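TCP pilus virulence regulatory protein (Vibrio cholerae, PDB 4MLO) activates transcription as an AraC-family regulator, probably controls cholera virulence genes such as those of the toxin-coregulated pilus, and binds palmitoleic acid. Local coordinates at residues A[103-108]-A[154-159]; A[88-93]-A[146-151]; A[216-221]-A[248-253]; A[253-256]-A[260-263]; A[62-67]-A[169-174]. All blocks are in the same frame, centred on the assembly; numbering follows the deposited sequence.

From the N terminus, the turn that leads into strand 66-73 is the first segment met, and its partner at 169-174 lies far along the chain. Contact 5 therefore closes a long loop that ties the cupin-like part to helix 170-180. Contacts 1 and 2 are nested inside that loop. Their segments alternate, so the two cross, and both end on helix 141-159, which gathers helices 88-93 and 102-106. Contact 2 also touches contact 5 through the Asp88-Lys63 salt bridge. Contacts 3 and 4 follow in series. They share Thr253 and join helix 248-259 to helix 213-230 and to the start of helix 263-271.

Contact 1: A[103-108]-A[154-159]; sequences MIRNLY and KVEKKY
This is a salt-bridged contact, partly buried, between segment 103-108, which includes part of helix 102-106, and residues 154-159 of helix 141-159. Arg105 grips the Glu156 carboxylate side-on with two nitrogens. NE reaches OE1 of Glu156 at 2.9 Å, and NH2 reaches OE2 of Glu156, also at 2.9 Å. Both bonds are nearly straight, and both oxygens use their syn lone pairs. The guanidinium and carboxylate planes are only 12° apart. A bend at chi3 of Arg105 (73°) turns NE to the acid. Both segments belong to the cupin-like N-terminal domain, with strand 114-118 between these helices in the chain. Glu156 OE2 also accepts from the backbone N of Phe163 and Ile164, and Arg105 NH2 donates to Ile164 O. The ion pair thus holds the chain that leaves helix 141-159. Next to it stands the Tyr108 ring, at about a right angle to the Glu156 side chain. Glu156 CB comes within 3.8 Å of Tyr108 CE2. The ring is sandwiched between two carbonyls: Glu156 O lies over one face and Ile104 O over the opposite face. The hydroxyl end runs on to Lys157, with Tyr108 OH 3.5 Å from Lys157 CA.

Contact 2: A[88-93]-A[146-151]; sequences DSFIRS and VFFSGF
The Phe90 ring turns an edge to the face of the Phe148 ring. The planes stand at 81° and the centroids are 5.5 Å apart, so this is an offset edge-to-face pair. The edge in question is the far end of Phe90, its CE1 and CZ atoms. CZ lies 3.8 Å from Phe148 CD2. CE1 sits 3.8 Å from Phe148 CB, which lies close to the plane of the Phe90 ring. The edge is therefore shifted off the ring centre, toward the root of the Phe148 side chain. The opposite face of Phe148 meets the ring of Phe147, whose CD2 lies toward the rim. Phe90 reaches across because its CG is anti to the backbone N (chi1 179°). The two side chains then cross at about a right angle.

The contact is buried and joins two helices of the cupin-like domain, the short helix 88-93 and the long helix 141-159. Phe7, at the start of strand 7-14, brings its ring against both Phe90 and Phe148. Leu144 packs on Phe90, and Leu127 of helix 121-131 packs on Phe148. The pair is thus part of an aromatic and aliphatic cluster where these helices meet the N-terminal strand. Behind Phe90, the Ser93 hydroxyl donates to Phe90 O at 2.7 Å, in the same segment. No hydrogen bond links the two segments. The attraction is probably mainly dispersion, with some contribution from the Phe90 edge hydrogens near the Phe148 face.

Contact 3: A[216-221]-A[248-253]; sequences LINSIR and VSYFST
Asn218 and Tyr250 meet through the side-chain amide of one and the phenol end of the other. The two side chains cross at about a right angle, and the amide and ring planes are 70° apart. Asn218 ND2 donates to Tyr250 OH at 3.2 Å. The bond is straight, with 171° at the hydrogen, and the hydroxyl lies in the amide plane. The amide approaches the ring at its edge, with Asn218 CG close to the ring plane. Tyr250 CE2 consequently sits beside the group, 3.7 Å from Asn218 OD1. Asn218 CB points at the other helix. Tyr250 has to reach over: its CG is anti to the backbone N (chi1 -165°), which carries the hydroxyl to Asn218. Contact between the two segments is small, and the backbones stay apart, with the CA atoms of Asn218 and Phe251 8.7 Å from each other. Phe245 fills in alongside, touching both Asn218 and Tyr250. Val254, one turn on from Tyr250, also packs on Asn218.

Within helix 248-259 the hydroxyls of Ser252 and Thr253 fold back on the carbonyls of Val248 and Ser249. The arrangement ties helix 213-230 to helix 248-259. Helices 236-242 and 248-259 form a helix-turn-helix of the AraC family, in which the second helix is usually the one that reads DNA.

Contact 4: A[253-256]-A[260-263]; sequences TVFK and NVAP
The Phe255 ring lies against Pro263 where the chain turns from helix 248-259 into helix 263-271, in the AraC-family helix-turn-helix region. Pro263 CA makes a CH-pi contact over one face, 4.1 Å from the ring centroid. Pro263 CG is 3.7 Å from Phe255 CG, so the proline ring extends along the aromatic ring toward its base. The two side chains run past each other in opposite directions. At the edge, near the ring plane, Val261 O comes within 3.4 Å of Phe255 CD1. CG of Phe255 is anti to its backbone N (chi1 -167°), which aims the ring at the linker.

Lys256 forms the outer, more exposed side. Its extended chain runs past Ala262, with CE 4.0 Å from Ala262 CB. Backbone groups also meet at the turn. Asn260 is the first residue to leave helical geometry, with positive phi (59°). Its N gives a weak, bent hydrogen bond to Lys256 O. Ala262 then takes the N-cap position, and Pro263 begins the next helix.

Further out, Ile222 and Met229 of helix 213-230 also pack on Phe255, and Phe251 of the same helix as Phe255 touches Pro263. Val261 CB points away from helix 248-259, and its side chain helps line the pocket of the bound palmitoleic acid. The carbonyl of that valine faces the other way: Lys256 CA makes a CA-H...O contact with Val261 O at 3.4 Å.

Contact 5: A[62-67]-A[169-174]; sequences KKNSIQ and DAMEKI
Asn64 is the tightly held centre of this contact, and it meets Glu172 and Met171 on one helix. Its ND2 donates to Glu172 OE1 at 2.9 Å, with 172° at the hydrogen. The acceptor lies in the amide plane, and OE1 offers its anti lone pair. On the apolar side, Asn64 CB rests 3.7 Å from Met171 CG. Met171 also packs on Leu216 of helix 213-230. The other end of the Asn64 amide is held as well, since OD1 bonds to Tyr26 OH.

Asn64 occupies the third position of a type II beta turn, Lys62 to Ser65, just before strand 66-73 of the cupin-like part. Facing it is the first turn of helix 170-180, N-capped by Asp169. The capping bonds, from Met171 N and Glu172 N to Asp169 OD2, are both weak.

The looser side is charged and watered. Lys63 NZ stands 3.4 Å from Glu172 OE1, a weak salt bridge. Its stronger partner is Asp88 OD1, so the ammonium probably moderates the charge of two acids. Glu172 is bent at chi2 (68°), which brings OE1 back to Asn64 and Lys63. One water donates to Glu172 OE1 at 2.8 Å and weakly to Asn64 OD1. A second water accepts from Asn64 ND2 at 3.2 Å and donates to Asp169 OD2 at 2.8 Å, which links the turn to the helix cap.

Contact 1: A[103-108]-A[154-159]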
# COMPACT_ATOMS: atom_id res chain seq x y z
N MET A 103 17.35 19.12 3.86
CA MET A 103 17.30 20.29 2.97
C MET A 103 16.91 19.87 1.56
O MET A 103 16.15 20.57 0.88
CB MET A 103 18.63 21.02 2.93
CG MET A 103 18.71 22.13 1.86
SD MET A 103 20.38 22.55 1.33
CE MET A 103 20.87 21.09 0.41
N ILE A 104 17.45 18.74 1.10
CA ILE A 104 17.13 18.21 -0.22
C ILE A 104 15.64 17.87 -0.30
O ILE A 104 14.94 18.22 -1.26
CB ILE A 104 17.99 16.97 -0.52
CG1 ILE A 104 19.48 17.31 -0.46
CG2 ILE A 104 17.63 16.39 -1.89
CD1 ILE A 104 20.39 16.09 -0.46
N ARG A 105 15.14 17.18 0.72
CA ARG A 105 13.79 16.64 0.64
C ARG A 105 12.72 17.70 0.85
O ARG A 105 11.62 17.59 0.30
CB ARG A 105 13.66 15.48 1.63
CG ARG A 105 14.61 14.35 1.29
CD ARG A 105 14.52 13.18 2.22
NE ARG A 105 13.30 12.39 2.01
CZ ARG A 105 12.31 12.27 2.88
NH1 ARG A 105 12.35 12.88 4.07
NH2 ARG A 105 11.26 11.51 2.57
N ASN A 106 13.02 18.75 1.62
CA ASN A 106 12.07 19.84 1.78
C ASN A 106 11.77 20.55 0.48
O ASN A 106 10.75 21.24 0.38
CB ASN A 106 12.57 20.85 2.81
CG ASN A 106 12.36 20.37 4.23
OD1 ASN A 106 11.51 19.51 4.49
ND2 ASN A 106 13.13 20.93 5.16
N LEU A 107 12.62 20.40 -0.53
CA LEU A 107 12.33 20.97 -1.85
C LEU A 107 11.37 20.11 -2.67
O LEU A 107 10.80 20.61 -3.65
CB LEU A 107 13.64 21.16 -2.61
CG LEU A 107 14.56 22.25 -2.03
CD1 LEU A 107 15.94 22.27 -2.70
CD2 LEU A 107 13.91 23.60 -2.16
N TYR A 108 11.17 18.85 -2.31
CA TYR A 108 10.34 17.94 -3.08
C TYR A 108 8.84 18.17 -2.83
O TYR A 108 8.43 18.58 -1.74
CB TYR A 108 10.69 16.50 -2.71
CG TYR A 108 12.08 16.01 -3.09
CD1 TYR A 108 12.84 16.65 -4.07
CD2 TYR A 108 12.63 14.89 -2.46
CE1 TYR A 108 14.09 16.18 -4.44
CE2 TYR A 108 13.89 14.41 -2.83
CZ TYR A 108 14.62 15.07 -3.81
OH TYR A 108 15.87 14.61 -4.18
N LYS A 154 16.59 7.62 -4.56
CA LYS A 154 16.67 7.86 -6.00
C LYS A 154 15.29 7.92 -6.64
O LYS A 154 15.08 8.68 -7.59
CB LYS A 154 17.57 6.84 -6.69
CG LYS A 154 17.21 5.38 -6.55
CD LYS A 154 18.39 4.53 -7.03
CE LYS A 154 18.06 3.05 -7.01
NZ LYS A 154 19.23 2.20 -7.39
N VAL A 155 14.31 7.17 -6.11
CA VAL A 155 12.92 7.33 -6.57
C VAL A 155 12.41 8.74 -6.27
O VAL A 155 11.76 9.37 -7.10
CB VAL A 155 12.00 6.26 -5.95
CG1 VAL A 155 10.55 6.48 -6.36
CG2 VAL A 155 12.48 4.90 -6.36
N GLU A 156 12.67 9.24 -5.05
CA GLU A 156 12.21 10.59 -4.73
C GLU A 156 12.86 11.62 -5.64
O GLU A 156 12.20 12.57 -6.08
CB GLU A 156 12.50 10.90 -3.26
CG GLU A 156 11.63 10.08 -2.27
CD GLU A 156 11.81 10.51 -0.83
OE1 GLU A 156 12.87 11.13 -0.53
OE2 GLU A 156 10.90 10.25 -0.00
N LYS A 157 14.16 11.47 -5.92
CA LYS A 157 14.84 12.43 -6.78
C LYS A 157 14.30 12.38 -8.19
O LYS A 157 14.11 13.43 -8.82
CB LYS A 157 16.35 12.16 -6.77
CG LYS A 157 17.20 13.12 -7.64
CD LYS A 157 18.66 12.77 -7.51
CE LYS A 157 19.54 13.46 -8.57
NZ LYS A 157 19.39 14.93 -8.55
N LYS A 158 14.02 11.18 -8.72
CA LYS A 158 13.47 11.08 -10.07
C LYS A 158 12.18 11.87 -10.21
O LYS A 158 11.97 12.55 -11.23
CB LYS A 158 13.23 9.61 -10.43
CG LYS A 158 12.33 9.38 -11.65
CD LYS A 158 12.02 7.90 -11.83
CE LYS A 158 11.10 7.69 -13.02
NZ LYS A 158 10.83 6.25 -13.21
N TYR A 159 11.30 11.82 -9.21
CA TYR A 159 10.02 12.49 -9.25
C TYR A 159 10.02 13.84 -8.53
O TYR A 159 8.99 14.52 -8.52
CB TYR A 159 8.92 11.59 -8.64
CG TYR A 159 8.57 10.41 -9.51
CD1 TYR A 159 7.59 10.51 -10.49
CD2 TYR A 159 9.22 9.20 -9.34
CE1 TYR A 159 7.27 9.42 -11.26
CE2 TYR A 159 8.91 8.11 -10.12
CZ TYR A 159 7.94 8.22 -11.07
OH TYR A 159 7.64 7.12 -11.83

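Contact 2: A[88-93]-A[146-151]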
# COMPACT_ATOMS: atom_id res chain seq x y z
N ASP A 88 6.26 -0.43 9.67
CA ASP A 88 6.55 0.90 10.20
C ASP A 88 7.87 0.89 10.96
O ASP A 88 8.64 1.85 10.90
CB ASP A 88 5.41 1.36 11.11
CG ASP A 88 4.12 1.67 10.36
OD1 ASP A 88 4.20 2.07 9.17
OD2 ASP A 88 3.01 1.52 10.95
N SER A 89 8.15 -0.20 11.68
CA SER A 89 9.39 -0.24 12.45
C SER A 89 10.62 -0.19 11.54
O SER A 89 11.61 0.48 11.86
CB SER A 89 9.41 -1.47 13.36
OG SER A 89 9.44 -2.69 12.64
N PHE A 90 10.57 -0.84 10.37
CA PHE A 90 11.69 -0.74 9.45
C PHE A 90 11.82 0.67 8.89
O PHE A 90 12.92 1.23 8.82
CB PHE A 90 11.58 -1.76 8.30
CG PHE A 90 12.72 -1.66 7.31
CD1 PHE A 90 12.61 -0.89 6.17
CD2 PHE A 90 13.93 -2.31 7.56
CE1 PHE A 90 13.67 -0.78 5.27
CE2 PHE A 90 14.99 -2.21 6.67
CZ PHE A 90 14.87 -1.43 5.52
N ILE A 91 10.68 1.29 8.52
CA ILE A 91 10.72 2.66 8.02
C ILE A 91 11.32 3.59 9.07
O ILE A 91 12.16 4.44 8.76
CB ILE A 91 9.30 3.11 7.59
CG1 ILE A 91 8.78 2.23 6.46
CG2 ILE A 91 9.28 4.55 7.19
CD1 ILE A 91 9.59 2.29 5.14
N ARG A 92 10.90 3.44 10.33
CA ARG A 92 11.45 4.30 11.38
C ARG A 92 12.96 4.14 11.49
O ARG A 92 13.67 5.11 11.75
CB ARG A 92 10.76 4.00 12.72
N SER A 93 13.48 2.93 11.25
CA SER A 93 14.92 2.72 11.32
C SER A 93 15.67 3.39 10.18
O SER A 93 16.90 3.49 10.24
CB SER A 93 15.22 1.22 11.35
OG SER A 93 15.31 0.67 10.04
N VAL A 146 20.64 0.55 4.26
CA VAL A 146 21.34 1.31 3.23
C VAL A 146 20.68 1.10 1.88
O VAL A 146 20.49 2.05 1.11
CB VAL A 146 22.83 0.93 3.20
CG1 VAL A 146 23.54 1.58 2.02
CG2 VAL A 146 23.50 1.35 4.50
N PHE A 147 20.33 -0.15 1.57
CA PHE A 147 19.70 -0.44 0.27
C PHE A 147 18.39 0.32 0.11
O PHE A 147 18.18 1.02 -0.90
CB PHE A 147 19.46 -1.94 0.13
CG PHE A 147 18.79 -2.32 -1.16
CD1 PHE A 147 19.54 -2.56 -2.29
CD2 PHE A 147 17.41 -2.38 -1.26
CE1 PHE A 147 18.93 -2.88 -3.48
CE2 PHE A 147 16.81 -2.69 -2.45
CZ PHE A 147 17.58 -2.95 -3.56
N PHE A 148 17.50 0.23 1.10
CA PHE A 148 16.17 0.81 0.98
C PHE A 148 16.17 2.33 1.13
O PHE A 148 15.40 3.02 0.45
CB PHE A 148 15.22 0.16 1.97
CG PHE A 148 14.66 -1.13 1.48
CD1 PHE A 148 13.56 -1.14 0.63
CD2 PHE A 148 15.25 -2.34 1.83
CE1 PHE A 148 13.03 -2.35 0.16
CE2 PHE A 148 14.73 -3.56 1.36
CZ PHE A 148 13.63 -3.56 0.53
N SER A 149 17.03 2.91 1.99
CA SER A 149 17.13 4.36 2.00
C SER A 149 17.65 4.88 0.66
O SER A 149 17.14 5.87 0.14
CB SER A 149 18.00 4.84 3.17
OG SER A 149 19.29 4.28 3.13
N GLY A 150 18.66 4.22 0.09
CA GLY A 150 19.17 4.67 -1.20
C GLY A 150 18.16 4.48 -2.32
O GLY A 150 18.05 5.32 -3.22
N PHE A 151 17.40 3.39 -2.27
CA PHE A 151 16.38 3.12 -3.28
C PHE A 151 15.29 4.19 -3.24
O PHE A 151 14.94 4.80 -4.26
CB PHE A 151 15.79 1.73 -3.07
CG PHE A 151 14.99 1.21 -4.24
CD1 PHE A 151 15.58 0.43 -5.21
CD2 PHE A 151 13.66 1.54 -4.39
CE1 PHE A 151 14.84 -0.02 -6.29
CE2 PHE A 151 12.94 1.09 -5.46
CZ PHE A 151 13.54 0.31 -6.41

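Contact 3: A[216-221]-A[248-253]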
# COMPACT_ATOMS: atom_id res chain seq x y z
N LEU A 216 -13.66 6.75 3.55
CA LEU A 216 -12.37 6.61 4.21
C LEU A 216 -12.40 5.52 5.28
O LEU A 216 -11.50 4.67 5.33
CB LEU A 216 -11.96 7.92 4.86
CG LEU A 216 -10.67 7.81 5.68
CD1 LEU A 216 -9.50 7.49 4.77
CD2 LEU A 216 -10.42 9.08 6.47
N ILE A 217 -13.38 5.58 6.20
CA ILE A 217 -13.41 4.60 7.28
C ILE A 217 -13.54 3.19 6.72
O ILE A 217 -12.82 2.28 7.12
CB ILE A 217 -14.54 4.90 8.28
CG1 ILE A 217 -14.40 6.33 8.83
CG2 ILE A 217 -14.59 3.82 9.39
CD1 ILE A 217 -13.12 6.60 9.60
N ASN A 218 -14.41 3.03 5.73
CA ASN A 218 -14.58 1.71 5.14
C ASN A 218 -13.30 1.22 4.47
O ASN A 218 -12.96 0.03 4.55
CB ASN A 218 -15.71 1.76 4.13
CG ASN A 218 -17.09 1.71 4.77
OD1 ASN A 218 -17.25 1.38 5.92
ND2 ASN A 218 -18.10 2.01 3.97
N SER A 219 -12.55 2.12 3.83
CA SER A 219 -11.31 1.72 3.17
C SER A 219 -10.27 1.25 4.17
O SER A 219 -9.60 0.24 3.94
CB SER A 219 -10.77 2.87 2.29
OG SER A 219 -10.08 3.89 3.01
N ILE A 220 -10.13 1.94 5.30
CA ILE A 220 -9.20 1.51 6.34
C ILE A 220 -9.63 0.16 6.91
O ILE A 220 -8.79 -0.73 7.16
CB ILE A 220 -9.09 2.59 7.42
CG1 ILE A 220 -8.52 3.88 6.81
CG2 ILE A 220 -8.24 2.09 8.64
CD1 ILE A 220 -8.64 5.04 7.76
N ARG A 221 -10.94 -0.04 7.08
CA ARG A 221 -11.47 -1.32 7.58
C ARG A 221 -11.23 -2.46 6.59
O ARG A 221 -10.95 -3.58 7.00
CB ARG A 221 -12.95 -1.20 7.91
CG ARG A 221 -13.22 -0.33 9.15
CD ARG A 221 -14.71 -0.26 9.49
NE ARG A 221 -14.88 0.36 10.82
CZ ARG A 221 -15.93 1.03 11.24
NH1 ARG A 221 -16.99 1.22 10.48
NH2 ARG A 221 -15.90 1.56 12.48
N VAL A 248 -21.94 -8.95 7.89
CA VAL A 248 -21.23 -9.65 6.82
C VAL A 248 -21.61 -9.11 5.46
O VAL A 248 -20.75 -8.96 4.57
CB VAL A 248 -21.50 -11.16 6.91
CG1 VAL A 248 -20.95 -11.86 5.66
CG2 VAL A 248 -20.86 -11.69 8.15
N SER A 249 -22.87 -8.79 5.27
CA SER A 249 -23.31 -8.29 3.97
C SER A 249 -22.66 -6.95 3.65
O SER A 249 -22.25 -6.70 2.52
CB SER A 249 -24.83 -8.19 3.93
OG SER A 249 -25.41 -9.48 3.97
N TYR A 250 -22.54 -6.09 4.65
CA TYR A 250 -21.90 -4.79 4.44
C TYR A 250 -20.44 -4.97 4.09
O TYR A 250 -19.94 -4.40 3.11
CB TYR A 250 -22.07 -3.96 5.72
CG TYR A 250 -21.80 -2.49 5.56
CD1 TYR A 250 -22.82 -1.56 5.72
CD2 TYR A 250 -20.54 -2.01 5.31
CE1 TYR A 250 -22.57 -0.20 5.58
CE2 TYR A 250 -20.29 -0.64 5.15
CZ TYR A 250 -21.30 0.23 5.29
OH TYR A 250 -21.03 1.57 5.12
N PHE A 251 -19.73 -5.78 4.88
CA PHE A 251 -18.35 -6.13 4.59
C PHE A 251 -18.19 -6.65 3.17
O PHE A 251 -17.34 -6.15 2.42
CB PHE A 251 -17.88 -7.19 5.57
CG PHE A 251 -16.58 -7.86 5.19
CD1 PHE A 251 -15.42 -7.12 5.04
CD2 PHE A 251 -16.51 -9.25 4.99
CE1 PHE A 251 -14.21 -7.75 4.73
CE2 PHE A 251 -15.33 -9.82 4.70
CZ PHE A 251 -14.19 -9.09 4.56
N SER A 252 -18.99 -7.64 2.79
CA SER A 252 -18.84 -8.23 1.46
C SER A 252 -19.04 -7.20 0.37
O SER A 252 -18.31 -7.19 -0.63
CB SER A 252 -19.86 -9.37 1.27
OG SER A 252 -19.68 -10.36 2.25
N THR A 253 -20.03 -6.33 0.53
CA THR A 253 -20.34 -5.32 -0.48
C THR A 253 -19.18 -4.32 -0.66
O THR A 253 -18.74 -4.02 -1.79
CB THR A 253 -21.62 -4.58 -0.09
OG1 THR A 253 -22.73 -5.50 -0.01
CG2 THR A 253 -21.95 -3.58 -1.15

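Contact 4: A[253-256]-A[260-263]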
# COMPACT_ATOMS: atom_id res chain seq x y z
N THR A 253 -20.03 -6.33 0.53
CA THR A 253 -20.34 -5.32 -0.48
C THR A 253 -19.18 -4.32 -0.66
O THR A 253 -18.74 -4.02 -1.79
CB THR A 253 -21.62 -4.58 -0.09
OG1 THR A 253 -22.73 -5.50 -0.01
CG2 THR A 253 -21.95 -3.58 -1.15
N VAL A 254 -18.66 -3.80 0.45
CA VAL A 254 -17.51 -2.91 0.38
C VAL A 254 -16.26 -3.62 -0.16
O VAL A 254 -15.49 -3.03 -0.92
CB VAL A 254 -17.26 -2.27 1.76
CG1 VAL A 254 -16.04 -1.36 1.70
CG2 VAL A 254 -18.50 -1.50 2.21
N PHE A 255 -16.02 -4.89 0.23
CA PHE A 255 -14.85 -5.62 -0.22
C PHE A 255 -14.91 -5.81 -1.73
O PHE A 255 -13.92 -5.56 -2.44
CB PHE A 255 -14.76 -6.95 0.52
CG PHE A 255 -13.44 -7.66 0.36
CD1 PHE A 255 -13.17 -8.40 -0.77
CD2 PHE A 255 -12.45 -7.53 1.30
CE1 PHE A 255 -11.97 -9.04 -0.93
CE2 PHE A 255 -11.22 -8.17 1.13
CZ PHE A 255 -10.99 -8.91 -0.00
N LYS A 256 -16.09 -6.20 -2.23
CA LYS A 256 -16.30 -6.37 -3.67
C LYS A 256 -16.06 -5.07 -4.44
O LYS A 256 -15.47 -5.09 -5.51
CB LYS A 256 -17.72 -6.89 -3.91
CG LYS A 256 -17.90 -8.33 -3.58
CD LYS A 256 -19.39 -8.70 -3.50
CE LYS A 256 -19.57 -10.15 -3.15
NZ LYS A 256 -21.00 -10.56 -3.24
N ASN A 260 -12.83 -5.77 -6.32
CA ASN A 260 -13.49 -6.37 -7.48
C ASN A 260 -13.56 -7.89 -7.43
O ASN A 260 -13.71 -8.55 -8.48
CB ASN A 260 -12.80 -5.91 -8.76
CG ASN A 260 -13.71 -5.89 -9.95
OD1 ASN A 260 -14.83 -5.32 -9.93
ND2 ASN A 260 -13.22 -6.49 -11.03
N VAL A 261 -13.46 -8.49 -6.24
CA VAL A 261 -13.65 -9.92 -6.01
C VAL A 261 -14.32 -10.08 -4.66
O VAL A 261 -14.32 -9.17 -3.84
CB VAL A 261 -12.33 -10.74 -6.06
CG1 VAL A 261 -11.63 -10.53 -7.38
CG2 VAL A 261 -11.39 -10.36 -4.91
N ALA A 262 -14.94 -11.23 -4.45
CA ALA A 262 -15.54 -11.55 -3.18
C ALA A 262 -14.46 -11.85 -2.15
O ALA A 262 -13.36 -12.28 -2.50
CB ALA A 262 -16.49 -12.74 -3.32
N PRO A 263 -14.74 -11.64 -0.86
CA PRO A 263 -13.77 -12.03 0.18
C PRO A 263 -13.31 -13.47 0.05
O PRO A 263 -12.12 -13.74 0.24
CB PRO A 263 -14.54 -11.77 1.49
CG PRO A 263 -15.48 -10.65 1.13
CD PRO A 263 -15.90 -10.91 -0.31

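Contact 5: A[62-67]-A[169-174]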
# COMPACT_ATOMS: atom_id res chain seq x y z
N LYS A 62 2.49 4.70 -1.76
CA LYS A 62 2.76 5.46 -0.54
C LYS A 62 1.76 5.12 0.56
O LYS A 62 0.55 4.98 0.33
CB LYS A 62 2.70 6.96 -0.84
CG LYS A 62 3.20 7.79 0.29
CD LYS A 62 2.88 9.24 0.10
CE LYS A 62 3.46 9.77 -1.15
NZ LYS A 62 3.26 11.25 -1.19
N LYS A 63 2.27 5.01 1.78
CA LYS A 63 1.43 4.78 2.93
C LYS A 63 0.42 5.91 3.07
O LYS A 63 0.74 7.08 2.82
CB LYS A 63 2.28 4.70 4.20
CG LYS A 63 1.50 4.30 5.43
CD LYS A 63 2.34 4.35 6.70
CE LYS A 63 1.49 3.93 7.88
NZ LYS A 63 2.15 4.13 9.20
N ASN A 64 -0.81 5.53 3.43
CA ASN A 64 -1.97 6.40 3.67
C ASN A 64 -2.55 6.94 2.38
O ASN A 64 -3.44 7.79 2.41
CB ASN A 64 -1.67 7.56 4.62
CG ASN A 64 -1.35 7.08 6.02
OD1 ASN A 64 -1.95 6.13 6.51
ND2 ASN A 64 -0.37 7.70 6.64
N SER A 65 -2.11 6.45 1.23
CA SER A 65 -2.74 6.87 0.01
C SER A 65 -4.02 6.06 -0.21
O SER A 65 -4.21 5.00 0.38
CB SER A 65 -1.79 6.71 -1.18
OG SER A 65 -1.41 5.35 -1.38
N ILE A 66 -4.87 6.57 -1.08
CA ILE A 66 -6.11 5.90 -1.48
C ILE A 66 -5.99 5.66 -2.98
O ILE A 66 -6.08 6.60 -3.78
CB ILE A 66 -7.36 6.73 -1.15
CG1 ILE A 66 -7.47 6.97 0.34
CG2 ILE A 66 -8.63 6.05 -1.71
CD1 ILE A 66 -7.59 5.74 1.18
N GLN A 67 -5.81 4.39 -3.35
CA GLN A 67 -5.46 4.03 -4.72
C GLN A 67 -6.67 3.66 -5.56
O GLN A 67 -7.63 3.05 -5.08
CB GLN A 67 -4.48 2.86 -4.69
CG GLN A 67 -3.14 3.18 -4.01
CD GLN A 67 -2.26 4.08 -4.84
OE1 GLN A 67 -2.42 4.18 -6.04
NE2 GLN A 67 -1.27 4.72 -4.19
N ASP A 169 2.40 14.24 9.53
CA ASP A 169 1.38 14.48 8.52
C ASP A 169 -0.01 14.25 9.09
O ASP A 169 -0.24 13.29 9.83
CB ASP A 169 1.64 13.52 7.36
CG ASP A 169 0.68 13.71 6.22
OD1 ASP A 169 0.91 14.58 5.37
OD2 ASP A 169 -0.32 12.97 6.19
N ALA A 170 -0.96 15.11 8.71
CA ALA A 170 -2.32 15.03 9.25
C ALA A 170 -3.05 13.77 8.81
O ALA A 170 -3.87 13.24 9.56
CB ALA A 170 -3.15 16.24 8.84
N MET A 171 -2.76 13.26 7.60
CA MET A 171 -3.42 12.03 7.20
C MET A 171 -2.97 10.87 8.06
O MET A 171 -3.77 9.99 8.40
CB MET A 171 -3.16 11.71 5.73
CG MET A 171 -3.92 10.48 5.24
SD MET A 171 -5.74 10.67 5.23
CE MET A 171 -6.22 9.04 4.65
N GLU A 172 -1.68 10.83 8.40
CA GLU A 172 -1.19 9.79 9.29
C GLU A 172 -1.85 9.92 10.67
O GLU A 172 -2.19 8.91 11.29
CB GLU A 172 0.33 9.85 9.38
CG GLU A 172 0.94 9.07 10.53
CD GLU A 172 0.81 7.58 10.40
OE1 GLU A 172 0.53 7.07 9.29
OE2 GLU A 172 1.01 6.91 11.44
N LYS A 173 -2.07 11.15 11.14
CA LYS A 173 -2.75 11.31 12.42
C LYS A 173 -4.17 10.75 12.36
O LYS A 173 -4.61 10.07 13.29
CB LYS A 173 -2.78 12.78 12.83
CG LYS A 173 -1.44 13.33 13.29
CD LYS A 173 -1.62 14.78 13.75
CE LYS A 173 -0.29 15.47 13.97
NZ LYS A 173 0.56 14.73 14.94
N ILE A 174 -4.90 11.06 11.30
CA ILE A 174 -6.27 10.55 11.15
C ILE A 174 -6.26 9.04 11.06
O ILE A 174 -7.00 8.35 11.78
CB ILE A 174 -6.93 11.17 9.91
CG1 ILE A 174 -7.10 12.70 10.05
CG2 ILE A 174 -8.24 10.45 9.59
CD1 ILE A 174 -7.48 13.34 8.74
O HOH W 1 -1.44 5.10 9.67
O HOH W 2 0.39 10.46 5.29